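Local coordinates for protein mandalate racemase/muconate lactonizing enzyme (Unidentified, PDB 4E4U) that probably catalyses proton abstraction next to a substrate carboxylate, as in the mandelate racemase and muconate lactonizing enzymes of the enolase superfamily, at residues A[39-44]-A[307-312]; A[124-129]-A[330-335]; A[170-175]-A[393-398]; A[175-180]-A[209-214]. One frame throughout, in Å; residues are numbered along the deposited sequence. Where two conformers were deposited one is given.

Contact 1 (A[39-44]-A[307-312]); sequences EIYSAT and APHLYN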
loop_
_atom_site.group_PDB
_atom_site.type_symbol
_atom_site.label_atom_id
_atom_site.label_comp_id
_atom_site.label_asym_id
_atom_site.label_seq_id
_atom_site.Cartn_x
_atom_site.Cartn_y
_atom_site.Cartn_z
ATOM N N GLU A 39 -41.743 -1.987 8.242
ATOM C CA GLU A 39 -41.313 -3.195 8.928
ATOM C C GLU A 39 -39.910 -2.985 9.474
ATOM O O GLU A 39 -39.082 -2.317 8.846
ATOM C CB GLU A 39 -41.349 -4.415 7.998
ATOM C CG GLU A 39 -40.971 -5.705 8.714
ATOM C CD GLU A 39 -41.336 -6.975 7.966
ATOM O OE1 GLU A 39 -41.921 -6.913 6.859
ATOM O OE2 GLU A 39 -41.029 -8.059 8.512
ATOM N N ILE A 40 -39.666 -3.546 10.654
ATOM C CA ILE A 40 -38.400 -3.435 11.354
ATOM C C ILE A 40 -37.720 -4.799 11.397
ATOM O O ILE A 40 -38.352 -5.791 11.757
ATOM C CB ILE A 40 -38.648 -2.931 12.787
ATOM C CG1 ILE A 40 -39.153 -1.487 12.739
ATOM C CG2 ILE A 40 -37.403 -3.077 13.658
ATOM C CD1 ILE A 40 -39.675 -0.949 14.047
ATOM N N TYR A 41 -36.440 -4.851 11.021
ATOM C CA TYR A 41 -35.680 -6.096 11.066
ATOM C C TYR A 41 -34.615 -5.947 12.138
ATOM O O TYR A 41 -33.594 -5.281 11.932
ATOM C CB TYR A 41 -35.034 -6.401 9.713
ATOM C CG TYR A 41 -34.491 -7.810 9.571
ATOM C CD1 TYR A 41 -35.354 -8.886 9.447
ATOM C CD2 TYR A 41 -33.126 -8.063 9.534
ATOM C CE1 TYR A 41 -34.881 -10.175 9.303
ATOM C CE2 TYR A 41 -32.639 -9.358 9.384
ATOM C CZ TYR A 41 -33.528 -10.409 9.273
ATOM O OH TYR A 41 -33.079 -11.705 9.126
ATOM N N SER A 42 -34.872 -6.533 13.304
ATOM C CA SER A 42 -33.946 -6.432 14.426
ATOM C C SER A 42 -34.336 -7.442 15.485
ATOM O O SER A 42 -35.475 -7.442 15.954
ATOM C CB SER A 42 -34.002 -5.029 15.033
ATOM O OG SER A 42 -32.976 -4.858 15.991
ATOM N N ALA A 43 -33.391 -8.290 15.874
ATOM C CA ALA A 43 -33.677 -9.323 16.865
ATOM C C ALA A 43 -32.572 -9.479 17.902
ATOM O O ALA A 43 -32.463 -10.524 18.541
ATOM C CB ALA A 43 -33.975 -10.659 16.183
ATOM N N THR A 44 -31.751 -8.447 18.072
ATOM C CA THR A 44 -30.805 -8.437 19.185
ATOM C C THR A 44 -31.552 -8.675 20.498
ATOM O O THR A 44 -31.100 -9.453 21.353
ATOM C CB THR A 44 -30.065 -7.101 19.258
ATOM O OG1 THR A 44 -29.474 -6.815 17.987
ATOM C CG2 THR A 44 -28.974 -7.145 20.314
ATOM N N ALA A 307 -28.362 -7.323 -4.057
ATOM C CA ALA A 307 -29.243 -8.483 -4.028
ATOM C C ALA A 307 -29.904 -8.481 -2.660
ATOM O O ALA A 307 -29.436 -9.154 -1.739
ATOM C CB ALA A 307 -28.451 -9.760 -4.237
ATOM N N PRO A 308 -30.975 -7.692 -2.502
ATOM C CA PRO A 308 -31.486 -7.473 -1.145
ATOM C C PRO A 308 -31.940 -8.750 -0.450
ATOM O O PRO A 308 -32.540 -9.652 -1.052
ATOM C CB PRO A 308 -32.666 -6.522 -1.358
ATOM C CG PRO A 308 -32.354 -5.817 -2.640
ATOM C CD PRO A 308 -31.678 -6.863 -3.496
ATOM N N HIS A 309 -31.629 -8.800 0.839
ATOM C CA HIS A 309 -31.976 -9.912 1.704
ATOM C C HIS A 309 -33.423 -9.794 2.155
ATOM O O HIS A 309 -33.944 -8.687 2.345
ATOM C CB HIS A 309 -31.055 -9.882 2.927
ATOM C CG HIS A 309 -31.499 -10.769 4.046
ATOM N ND1 HIS A 309 -32.311 -10.326 5.067
ATOM C CD2 HIS A 309 -31.217 -12.064 4.326
ATOM C CE1 HIS A 309 -32.533 -11.318 5.913
ATOM N NE2 HIS A 309 -31.878 -12.381 5.485
ATOM N N LEU A 310 -34.067 -10.935 2.350
ATOM C CA LEU A 310 -35.413 -10.946 2.890
ATOM C C LEU A 310 -35.637 -12.222 3.702
ATOM O O LEU A 310 -35.626 -13.324 3.156
ATOM C CB LEU A 310 -36.433 -10.824 1.753
ATOM C CG LEU A 310 -37.715 -10.044 2.030
ATOM C CD1 LEU A 310 -38.554 -10.749 3.084
ATOM C CD2 LEU A 310 -37.397 -8.610 2.443
ATOM N N TYR A 311 -35.813 -12.065 5.011
ATOM C CA TYR A 311 -36.242 -13.167 5.865
ATOM C C TYR A 311 -37.169 -12.582 6.912
ATOM O O TYR A 311 -36.857 -12.537 8.104
ATOM C CB TYR A 311 -35.066 -13.907 6.521
ATOM C CG TYR A 311 -35.512 -15.247 7.068
ATOM C CD1 TYR A 311 -35.906 -16.266 6.206
ATOM C CD2 TYR A 311 -35.583 -15.486 8.436
ATOM C CE1 TYR A 311 -36.344 -17.486 6.684
ATOM C CE2 TYR A 311 -36.019 -16.717 8.927
ATOM C CZ TYR A 311 -36.392 -17.709 8.043
ATOM O OH TYR A 311 -36.828 -18.930 8.512
ATOM N N ASN A 312 -38.318 -12.118 6.442
ATOM C CA ASN A 312 -39.225 -11.323 7.252
ATOM C C ASN A 312 -40.523 -11.158 6.468
ATOM O O ASN A 312 -40.765 -11.923 5.524
ATOM C CB ASN A 312 -38.584 -9.984 7.691
ATOM C CG ASN A 312 -37.950 -9.210 6.546
ATOM O OD1 ASN A 312 -36.813 -9.478 6.135
ATOM N ND2 ASN A 312 -38.670 -8.217 6.048
#
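Tyr41, just after strand 35-40, packs its ring against His309 and Asn312, joining the N-terminal domain to the barrel domain. This is the tight part. The edge of the His309 ring is turned toward the Tyr41 face in an offset edge-to-face pair, with centroids 5.4 Å apart and planes at 60°; His309 CE1 comes within 3.3 Å of Tyr41 OH. Tyr41 CE1 meets the backbone O of Tyr311 at 3.3 Å, at the ring edge. The Asn312 side chain runs across that of Tyr41 at about a right angle, its amide plane 54° from the ring plane, with OD1 3.7 Å from Tyr41 CD1.

The neighbouring polar link is looser. Glu39 lies extended (chi1 -177°), bringing OE2 to 3.2 Å from Asn312 CB, yet ND2 gives it just a weak bond of 3.4 Å. The carboxylate has firmer partners in the backbone N of Gly313 and Gly316. On the partly exposed side, Tyr311 touches Tyr41 OH through CB and its ring turns off from the contact.

Around this, Glu39 packs on Trp23 and Phe25 of strand 22-30 and meets helix 314-325, while His309 ND1 and Asn312 OD1 both bond Asn282 and His309 packs on Glu334 of strand 333-335.

Contact 2 (A[124-129]-A[330-335]); sequences RLRSYT and FLIQES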
loop_
_atom_site.group_PDB
_atom_site.type_symbol
_atom_site.label_atom_id
_atom_site.label_comp_id
_atom_site.label_asym_id
_atom_site.label_seq_id
_atom_site.Cartn_x
_atom_site.Cartn_y
_atom_site.Cartn_z
ATOM N N ARG A 124 -39.895 -6.273 -14.355
ATOM C CA ARG A 124 -40.040 -7.354 -13.387
ATOM C C ARG A 124 -38.683 -7.655 -12.768
ATOM O O ARG A 124 -37.645 -7.302 -13.331
ATOM C CB ARG A 124 -40.609 -8.606 -14.038
ATOM C CG ARG A 124 -39.715 -9.186 -15.096
ATOM C CD ARG A 124 -40.441 -10.234 -15.917
ATOM N NE ARG A 124 -39.649 -10.607 -17.081
ATOM C CZ ARG A 124 -39.828 -11.720 -17.782
ATOM N NH1 ARG A 124 -40.774 -12.583 -17.431
ATOM N NH2 ARG A 124 -39.056 -11.972 -18.830
ATOM N N LEU A 125 -38.696 -8.324 -11.621
ATOM C CA LEU A 125 -37.489 -8.503 -10.828
ATOM C C LEU A 125 -37.124 -9.972 -10.702
ATOM O O LEU A 125 -37.889 -10.767 -10.154
ATOM C CB LEU A 125 -37.691 -7.925 -9.431
ATOM C CG LEU A 125 -38.059 -6.446 -9.358
ATOM C CD1 LEU A 125 -38.399 -6.065 -7.926
ATOM C CD2 LEU A 125 -36.911 -5.595 -9.884
ATOM N N ARG A 126 -35.947 -10.329 -11.196
ATOM C CA ARG A 126 -35.445 -11.682 -11.019
ATOM C C ARG A 126 -35.440 -12.021 -9.530
ATOM O O ARG A 126 -35.032 -11.207 -8.697
ATOM C CB ARG A 126 -34.029 -11.797 -11.591
ATOM C CG ARG A 126 -33.477 -13.213 -11.595
ATOM C CD ARG A 126 -32.006 -13.226 -11.970
ATOM N NE ARG A 126 -31.469 -14.581 -11.947
ATOM C CZ ARG A 126 -30.177 -14.880 -12.026
ATOM N NH1 ARG A 126 -29.271 -13.911 -12.135
ATOM N NH2 ARG A 126 -29.787 -16.150 -11.991
ATOM N N SER A 127 -35.896 -13.221 -9.192
ATOM C CA SER A 127 -35.955 -13.615 -7.791
ATOM C C SER A 127 -35.355 -14.995 -7.546
ATOM O O SER A 127 -35.106 -15.755 -8.481
ATOM C CB SER A 127 -37.390 -13.565 -7.274
ATOM O OG SER A 127 -38.142 -14.642 -7.787
ATOM N N TYR A 128 -35.110 -15.305 -6.279
ATOM C CA TYR A 128 -34.673 -16.636 -5.901
ATOM C C TYR A 128 -35.364 -17.024 -4.618
ATOM O O TYR A 128 -35.932 -16.171 -3.935
ATOM C CB TYR A 128 -33.166 -16.689 -5.705
ATOM C CG TYR A 128 -32.623 -16.037 -4.452
ATOM C CD1 TYR A 128 -32.497 -16.758 -3.266
ATOM C CD2 TYR A 128 -32.153 -14.733 -4.474
ATOM C CE1 TYR A 128 -31.938 -16.180 -2.123
ATOM C CE2 TYR A 128 -31.602 -14.145 -3.338
ATOM C CZ TYR A 128 -31.493 -14.871 -2.167
ATOM O OH TYR A 128 -30.936 -14.305 -1.041
ATOM N N THR A 129 -35.306 -18.307 -4.281
ATOM C CA THR A 129 -35.758 -18.740 -2.970
ATOM C C THR A 129 -34.783 -19.733 -2.351
ATOM O O THR A 129 -34.053 -20.433 -3.060
ATOM C CB THR A 129 -37.178 -19.358 -3.023
ATOM O OG1 THR A 129 -37.609 -19.692 -1.694
ATOM C CG2 THR A 129 -37.201 -20.607 -3.903
ATOM N N PHE A 330 -29.013 -3.823 -9.989
ATOM C CA PHE A 330 -29.775 -4.857 -9.305
ATOM C C PHE A 330 -29.460 -6.227 -9.891
ATOM O O PHE A 330 -29.514 -6.413 -11.106
ATOM C CB PHE A 330 -31.266 -4.558 -9.456
ATOM C CG PHE A 330 -32.164 -5.697 -9.053
ATOM C CD1 PHE A 330 -32.364 -6.009 -7.711
ATOM C CD2 PHE A 330 -32.828 -6.444 -10.013
ATOM C CE1 PHE A 330 -33.207 -7.057 -7.341
ATOM C CE2 PHE A 330 -33.669 -7.485 -9.648
ATOM C CZ PHE A 330 -33.856 -7.791 -8.317
ATOM N N LEU A 331 -29.159 -7.192 -9.025
ATOM C CA LEU A 331 -28.905 -8.574 -9.453
ATOM C C LEU A 331 -30.133 -9.467 -9.317
ATOM O O LEU A 331 -30.593 -10.059 -10.292
ATOM C CB LEU A 331 -27.751 -9.177 -8.647
ATOM C CG LEU A 331 -27.430 -10.664 -8.839
ATOM C CD1 LEU A 331 -27.103 -10.978 -10.298
ATOM C CD2 LEU A 331 -26.282 -11.099 -7.934
ATOM N N ILE A 332 -30.667 -9.570 -8.103
ATOM C CA ILE A 332 -31.740 -10.521 -7.825
ATOM C C ILE A 332 -32.349 -10.185 -6.468
ATOM O O ILE A 332 -31.679 -9.597 -5.614
ATOM C CB ILE A 332 -31.176 -11.971 -7.840
ATOM C CG1 ILE A 332 -32.275 -13.023 -8.015
ATOM C CG2 ILE A 332 -30.289 -12.232 -6.616
ATOM C CD1 ILE A 332 -31.700 -14.392 -8.354
ATOM N N GLN A 333 -33.609 -10.560 -6.268
ATOM C CA GLN A 333 -34.318 -10.277 -5.023
ATOM C C GLN A 333 -34.685 -11.567 -4.321
ATOM O O GLN A 333 -35.312 -12.445 -4.908
ATOM C CB GLN A 333 -35.584 -9.459 -5.297
ATOM C CG GLN A 333 -36.524 -9.327 -4.098
ATOM C CD GLN A 333 -35.945 -8.501 -2.963
ATOM O OE1 GLN A 333 -35.520 -7.362 -3.164
ATOM N NE2 GLN A 333 -35.931 -9.069 -1.762
ATOM N N GLU A 334 -34.299 -11.679 -3.057
ATOM C CA GLU A 334 -34.668 -12.842 -2.277
ATOM C C GLU A 334 -36.173 -12.892 -2.104
ATOM O O GLU A 334 -36.809 -11.897 -1.727
ATOM C CB GLU A 334 -33.996 -12.825 -0.902
ATOM C CG GLU A 334 -34.259 -14.099 -0.097
ATOM C CD GLU A 334 -33.258 -14.314 1.025
ATOM O OE1 GLU A 334 -32.630 -13.326 1.460
ATOM O OE2 GLU A 334 -33.094 -15.477 1.459
ATOM N N SER A 335 -36.743 -14.055 -2.391
ATOM C CA SER A 335 -38.159 -14.294 -2.175
ATOM C C SER A 335 -38.342 -15.450 -1.223
ATOM O O SER A 335 -37.529 -16.371 -1.187
ATOM C CB SER A 335 -38.853 -14.584 -3.499
ATOM O OG SER A 335 -38.729 -13.467 -4.346
HETATM O O HOH W 1 -29.497 -10.935 -12.794
#
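Ser127 and Tyr128 pair with Gln333 and Glu334 as parallel beta-strand neighbours in the barrel wall. Strand 125-130 here lies beside strand 333-335, and the backbone is stitched by bonds from Gln333 N to Arg126 O and from Tyr128 N to Gln333 O. A third, from Ser335 N to Tyr128 O, is short at 2.7 Å. The short strand axes diverge by 44°. In the chain's sequence of parallel strands these are the first and the last, so their pairing closes the modified TIM barrel of the enolase superfamily.

On the face that carries Tyr128 and Glu334, the tyrosine CG is tucked between its backbone N and carbonyl carbon (chi1 74°). This lays the ring over Glu334, whose CA sits 3.8 Å from the Tyr128 ring centroid in a CH-pi contact; Tyr128 OH bonds Lys164, and Glu334 OE1 takes the backbone N of Leu310. Ile332 CG2 meets Tyr128 CD2, while Ile332 CD1 lies over one face of the Arg126 guanidinium, 3.6 Å from NE. Water 1 bridges Arg126 NH1 and Leu331 O; Thr161 and Asp203 hold the other guanidinium nitrogens. At the beginning of the pair Leu125 CD2 makes an off-centre CH-pi contact with the Phe330 ring, 4.2 Å from its centroid, and helix 314-325 packs against both residues.

Contact 3 (A[170-175]-A[393-398]); sequences PYTAYS and HPVDVK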
loop_
_atom_site.group_PDB
_atom_site.type_symbol
_atom_site.label_atom_id
_atom_site.label_comp_id
_atom_site.label_asym_id
_atom_site.label_seq_id
_atom_site.Cartn_x
_atom_site.Cartn_y
_atom_site.Cartn_z
ATOM N N PRO A 170 -24.160 -25.954 11.792
ATOM C CA PRO A 170 -24.599 -24.886 12.694
ATOM C C PRO A 170 -23.713 -23.647 12.656
ATOM O O PRO A 170 -22.486 -23.723 12.487
ATOM C CB PRO A 170 -24.482 -25.533 14.077
ATOM C CG PRO A 170 -24.614 -27.005 13.818
ATOM C CD PRO A 170 -23.892 -27.209 12.514
ATOM N N TYR A 171 -24.359 -22.498 12.804
ATOM C CA TYR A 171 -23.667 -21.258 13.103
ATOM C C TYR A 171 -23.912 -20.973 14.577
ATOM O O TYR A 171 -25.048 -21.033 15.046
ATOM C CB TYR A 171 -24.165 -20.113 12.216
ATOM C CG TYR A 171 -25.663 -20.058 12.000
ATOM C CD1 TYR A 171 -26.267 -20.804 10.996
ATOM C CD2 TYR A 171 -26.465 -19.217 12.760
ATOM C CE1 TYR A 171 -27.629 -20.739 10.778
ATOM C CE2 TYR A 171 -27.826 -19.145 12.549
ATOM C CZ TYR A 171 -28.405 -19.909 11.554
ATOM O OH TYR A 171 -29.762 -19.849 11.327
ATOM N N THR A 172 -22.846 -20.696 15.318
ATOM C CA THR A 172 -22.948 -20.645 16.770
ATOM C C THR A 172 -22.394 -19.345 17.309
ATOM O O THR A 172 -21.780 -18.566 16.575
ATOM C CB THR A 172 -22.173 -21.795 17.456
ATOM O OG1 THR A 172 -20.790 -21.437 17.578
ATOM C CG2 THR A 172 -22.318 -23.108 16.685
ATOM N N ALA A 173 -22.583 -19.133 18.608
ATOM C CA ALA A 173 -22.058 -17.963 19.295
ATOM C C ALA A 173 -20.536 -17.883 19.238
ATOM O O ALA A 173 -19.974 -16.829 19.496
ATOM C CB ALA A 173 -22.527 -17.943 20.747
ATOM N N TYR A 174 -19.875 -18.990 18.897
ATOM C CA TYR A 174 -18.413 -19.044 18.875
ATOM C C TYR A 174 -17.848 -19.091 17.465
ATOM O O TYR A 174 -16.635 -19.181 17.285
ATOM C CB TYR A 174 -17.915 -20.238 19.704
ATOM C CG TYR A 174 -18.449 -20.167 21.114
ATOM C CD1 TYR A 174 -17.836 -19.368 22.069
ATOM C CD2 TYR A 174 -19.592 -20.867 21.479
ATOM C CE1 TYR A 174 -18.345 -19.271 23.355
ATOM C CE2 TYR A 174 -20.107 -20.782 22.764
ATOM C CZ TYR A 174 -19.478 -19.992 23.701
ATOM O OH TYR A 174 -19.986 -19.898 24.979
ATOM N N SER A 175 -18.719 -19.017 16.463
ATOM C CA SER A 175 -18.257 -18.882 15.088
ATOM C C SER A 175 -17.415 -17.601 14.972
ATOM O O SER A 175 -17.646 -16.640 15.719
ATOM C CB SER A 175 -19.449 -18.867 14.127
ATOM O OG SER A 175 -20.090 -20.133 14.114
ATOM N N HIS A 393 -23.732 -23.598 21.762
ATOM C CA HIS A 393 -22.460 -24.259 22.042
ATOM C C HIS A 393 -21.559 -24.316 20.819
ATOM O O HIS A 393 -22.047 -24.303 19.690
ATOM C CB HIS A 393 -22.708 -25.678 22.557
ATOM C CG HIS A 393 -23.666 -25.742 23.705
ATOM N ND1 HIS A 393 -23.318 -25.368 24.984
ATOM C CD2 HIS A 393 -24.960 -26.132 23.761
ATOM C CE1 HIS A 393 -24.362 -25.529 25.783
ATOM N NE2 HIS A 393 -25.369 -25.990 25.066
ATOM N N PRO A 394 -20.233 -24.386 21.035
ATOM C CA PRO A 394 -19.338 -24.512 19.883
ATOM C C PRO A 394 -19.628 -25.807 19.139
ATOM O O PRO A 394 -20.019 -26.802 19.756
ATOM C CB PRO A 394 -17.945 -24.600 20.524
ATOM C CG PRO A 394 -18.096 -24.001 21.869
ATOM C CD PRO A 394 -19.492 -24.351 22.307
ATOM N N VAL A 395 -19.436 -25.791 17.825
ATOM C CA VAL A 395 -19.582 -26.992 17.005
ATOM C C VAL A 395 -18.524 -28.034 17.380
ATOM O O VAL A 395 -17.358 -27.695 17.577
ATOM C CB VAL A 395 -19.477 -26.649 15.495
ATOM C CG1 VAL A 395 -19.182 -27.892 14.661
ATOM C CG2 VAL A 395 -20.751 -25.966 15.012
ATOM N N ASP A 396 -18.933 -29.295 17.498
ATOM C CA ASP A 396 -17.985 -30.375 17.724
ATOM C C ASP A 396 -17.641 -30.937 16.351
ATOM O O ASP A 396 -18.520 -31.062 15.499
ATOM C CB ASP A 396 -18.618 -31.451 18.607
ATOM C CG ASP A 396 -17.627 -32.526 19.039
ATOM O OD1 ASP A 396 -17.018 -33.184 18.168
ATOM O OD2 ASP A 396 -17.465 -32.712 20.262
ATOM N N VAL A 397 -16.370 -31.269 16.132
ATOM C CA VAL A 397 -15.908 -31.715 14.818
ATOM C C VAL A 397 -16.616 -32.995 14.353
ATOM O O VAL A 397 -16.751 -33.241 13.150
ATOM C CB VAL A 397 -14.359 -31.873 14.778
ATOM C CG1 VAL A 397 -13.894 -33.006 15.685
ATOM C CG2 VAL A 397 -13.865 -32.081 13.350
ATOM N N LYS A 398 -17.097 -33.793 15.304
ATOM C CA LYS A 398 -17.780 -35.037 14.972
ATOM C C LYS A 398 -19.275 -34.848 14.693
ATOM O O LYS A 398 -19.952 -35.781 14.264
ATOM C CB LYS A 398 -17.552 -36.085 16.069
ATOM C CG LYS A 398 -16.082 -36.473 16.236
ATOM C CD LYS A 398 -15.875 -37.650 17.186
ATOM C CE LYS A 398 -14.389 -37.960 17.313
ATOM N NZ LYS A 398 -14.045 -39.215 18.027
HETATM O O HOH W 2 -18.796 -23.051 16.668
#
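Val395, Tyr174 and Pro394 do most of the work where the C-terminal tail crosses a type I beta turn, Thr172 to Ser175, in the loop between strand 162-165 and helix 181-198. The two meet chiefly by apolar packing.

The Tyr174 ring meets Pro394 obliquely, CD2 3.5 Å from Pro394 CG and 3.6 Å from Pro394 CD, while the carbonyl carbon of His393 sits at the ring edge. Ile121 of the fourth subunit packs on both Tyr174 and Pro394, so the pair belongs to a subunit interface as well.

Val395 was modelled in two conformers, so its contacts are less certain. In one, CG2 lies beside the backbone N (CG1 takes the anti place, chi1 162°), and there meets Thr172 CG2 at 3.7 Å and Pro170 CB at 3.9 Å. Thr172 CG2 also comes to 3.2 Å from His393 O.

The turn itself is braced from within. Thr172 OG1 accepts from Tyr174 N, an ST turn, and Ser175 OG accepts a nearly straight bond from Thr172 N, 3.1 Å. Just ahead in the tail, Gly391 makes backbone hydrogen bonds with Tyr171 and Ala173. Between 170-175 and 393-398 themselves, water 2 provides a polar bridge: it sits 2.7 Å from Thr172 OG1 and accepts from Val395 N at 3.0 Å.

Contact 4 (A[175-180]-A[209-214]); sequences SGHQLS and HGQMVP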
loop_
_atom_site.group_PDB
_atom_site.type_symbol
_atom_site.label_atom_id
_atom_site.label_comp_id
_atom_site.label_asym_id
_atom_site.label_seq_id
_atom_site.Cartn_x
_atom_site.Cartn_y
_atom_site.Cartn_z
ATOM N N SER A 175 -18.719 -19.017 16.463
ATOM C CA SER A 175 -18.257 -18.882 15.088
ATOM C C SER A 175 -17.415 -17.601 14.972
ATOM O O SER A 175 -17.646 -16.640 15.719
ATOM C CB SER A 175 -19.449 -18.867 14.127
ATOM O OG SER A 175 -20.090 -20.133 14.114
ATOM N N GLY A 176 -16.432 -17.562 14.077
ATOM C CA GLY A 176 -16.162 -18.606 13.104
ATOM C C GLY A 176 -15.420 -19.819 13.631
ATOM O O GLY A 176 -14.678 -19.739 14.615
ATOM N N HIS A 177 -15.622 -20.947 12.958
ATOM C CA HIS A 177 -14.918 -22.179 13.286
ATOM C C HIS A 177 -14.403 -22.836 11.999
ATOM O O HIS A 177 -14.563 -22.294 10.900
ATOM C CB HIS A 177 -15.804 -23.119 14.110
ATOM C CG HIS A 177 -17.113 -23.438 13.458
ATOM N ND1 HIS A 177 -18.303 -22.882 13.869
ATOM C CD2 HIS A 177 -17.410 -24.241 12.410
ATOM C CE1 HIS A 177 -19.285 -23.344 13.112
ATOM N NE2 HIS A 177 -18.767 -24.169 12.217
ATOM N N GLN A 178 -13.766 -23.989 12.138
ATOM C CA GLN A 178 -13.141 -24.668 11.005
ATOM C C GLN A 178 -13.962 -25.910 10.658
ATOM O O GLN A 178 -13.984 -26.877 11.425
ATOM C CB GLN A 178 -11.695 -25.033 11.362
ATOM C CG GLN A 178 -10.894 -25.702 10.246
ATOM C CD GLN A 178 -10.265 -24.736 9.238
ATOM O OE1 GLN A 178 -10.233 -25.029 8.040
ATOM N NE2 GLN A 178 -9.718 -23.619 9.718
ATOM N N LEU A 179 -14.648 -25.882 9.515
ATOM C CA LEU A 179 -15.524 -26.992 9.133
ATOM C C LEU A 179 -14.762 -28.303 9.017
ATOM O O LEU A 179 -13.652 -28.347 8.491
ATOM C CB LEU A 179 -16.206 -26.723 7.792
ATOM C CG LEU A 179 -17.058 -25.465 7.690
ATOM C CD1 LEU A 179 -17.672 -25.377 6.298
ATOM C CD2 LEU A 179 -18.138 -25.442 8.763
ATOM N N SER A 180 -15.379 -29.379 9.493
ATOM C CA SER A 180 -14.796 -30.712 9.373
ATOM C C SER A 180 -14.793 -31.185 7.924
ATOM O O SER A 180 -15.535 -30.672 7.087
ATOM C CB SER A 180 -15.607 -31.710 10.191
ATOM O OG SER A 180 -16.841 -31.970 9.542
ATOM N N HIS A 209 -23.945 -18.831 6.569
ATOM C CA HIS A 209 -24.387 -17.933 7.640
ATOM C C HIS A 209 -23.209 -17.513 8.537
ATOM O O HIS A 209 -23.359 -17.384 9.753
ATOM C CB HIS A 209 -25.435 -18.634 8.518
ATOM C CG HIS A 209 -26.788 -18.776 7.889
ATOM N ND1 HIS A 209 -27.116 -19.803 7.036
ATOM C CD2 HIS A 209 -27.916 -18.034 8.038
ATOM C CE1 HIS A 209 -28.379 -19.684 6.667
ATOM N NE2 HIS A 209 -28.886 -18.619 7.259
ATOM N N GLY A 210 -22.031 -17.321 7.957
ATOM C CA GLY A 210 -20.881 -16.905 8.743
ATOM C C GLY A 210 -20.347 -17.962 9.689
ATOM O O GLY A 210 -19.801 -17.620 10.739
ATOM N N GLN A 211 -20.471 -19.234 9.317
ATOM C CA GLN A 211 -19.997 -20.320 10.175
ATOM C C GLN A 211 -18.486 -20.307 10.365
ATOM O O GLN A 211 -17.988 -20.769 11.386
ATOM C CB GLN A 211 -20.365 -21.690 9.588
ATOM C CG GLN A 211 -21.815 -22.108 9.719
ATOM C CD GLN A 211 -22.652 -21.698 8.530
ATOM O OE1 GLN A 211 -22.336 -20.730 7.834
ATOM N NE2 GLN A 211 -23.741 -22.423 8.299
ATOM N N MET A 212 -17.768 -19.787 9.375
ATOM C CA MET A 212 -16.351 -20.089 9.209
ATOM C C MET A 212 -15.390 -18.973 9.571
ATOM O O MET A 212 -15.708 -17.790 9.433
ATOM C CB MET A 212 -16.095 -20.472 7.748
ATOM C CG MET A 212 -16.662 -21.822 7.379
ATOM S SD MET A 212 -16.963 -22.004 5.635
ATOM C CE MET A 212 -18.426 -20.993 5.521
ATOM N N VAL A 213 -14.200 -19.370 10.007
ATOM C CA VAL A 213 -13.045 -18.482 9.940
ATOM C C VAL A 213 -12.585 -18.436 8.471
ATOM O O VAL A 213 -12.883 -19.341 7.688
ATOM C CB VAL A 213 -11.896 -18.953 10.861
ATOM C CG1 VAL A 213 -12.335 -18.927 12.313
ATOM C CG2 VAL A 213 -11.391 -20.349 10.467
ATOM N N PRO A 214 -11.872 -17.371 8.074
ATOM C CA PRO A 214 -11.492 -17.246 6.659
ATOM C C PRO A 214 -10.710 -18.432 6.102
ATOM O O PRO A 214 -10.932 -18.801 4.953
ATOM C CB PRO A 214 -10.649 -15.958 6.613
ATOM C CG PRO A 214 -10.464 -15.533 8.021
ATOM C CD PRO A 214 -11.528 -16.170 8.851
#
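A single beta bridge, His177 with Met212, joins two loops that follow consecutive barrel strands, 162-165 and 203-206. His177 N gives Gln211 O a bond of 2.8 Å, and Val213 N returns one to His177 O at 3.1 Å.

Gln211 O is gripped from more than one direction. Besides that N-H it receives Gly176 CA in a CA-H...O contact of 3.3 Å, and the His177 imidazole lies flat across it, the oxygen 3.2 Å from the ring plane and over its centre. The ring folds back over its own N-H because CG sits between the backbone N and the carbonyl carbon (chi1 55°). A cis peptide before Gly176 turns the chain here, and the glycine lets the backbones close to 4.2 Å between its CA and Met212 CA.

Beyond the bridge, Leu179 CD1 touches Met212 SD at 3.5 Å, the two side chains crossing at a slant, and Val213 CG1 rests 3.4 Å from Gly176 O.

Helix 214-224 packs against the bridge: Leu179 and Met212 both pack on Leu220, and Gln178 bonds Arg219 and Ser215 from the same helix. Ser180 OG caps the start of helix 181-198, and Val213 is the N-cap residue of helix 214-224.

Along the chain the segments run 39-44, 124-129, 170-175, 175-180, 209-214, 307-312, 330-335 and 393-398, so contacts 1, 2 and 3 interlock while contact 4 is a local link between successive barrel loops. Contacts 1 and 2, centres 16 Å apart, touch between 307-312 and 330-335: domain junction and barrel closure meet beside strand 333-335. Contacts 3 and 4, centres 8 Å apart, share Ser175. Contact 4 joins the loops after strands 162-165 and 203-206; contact 3 sets the first of these against the C-terminal tail. Contacts 2 and 3 stand about 31 Å apart between centres. Contacts 1 and 2 lie nearer the chain centre, contacts 3 and 4 farther out; all have neighbours in other subunits.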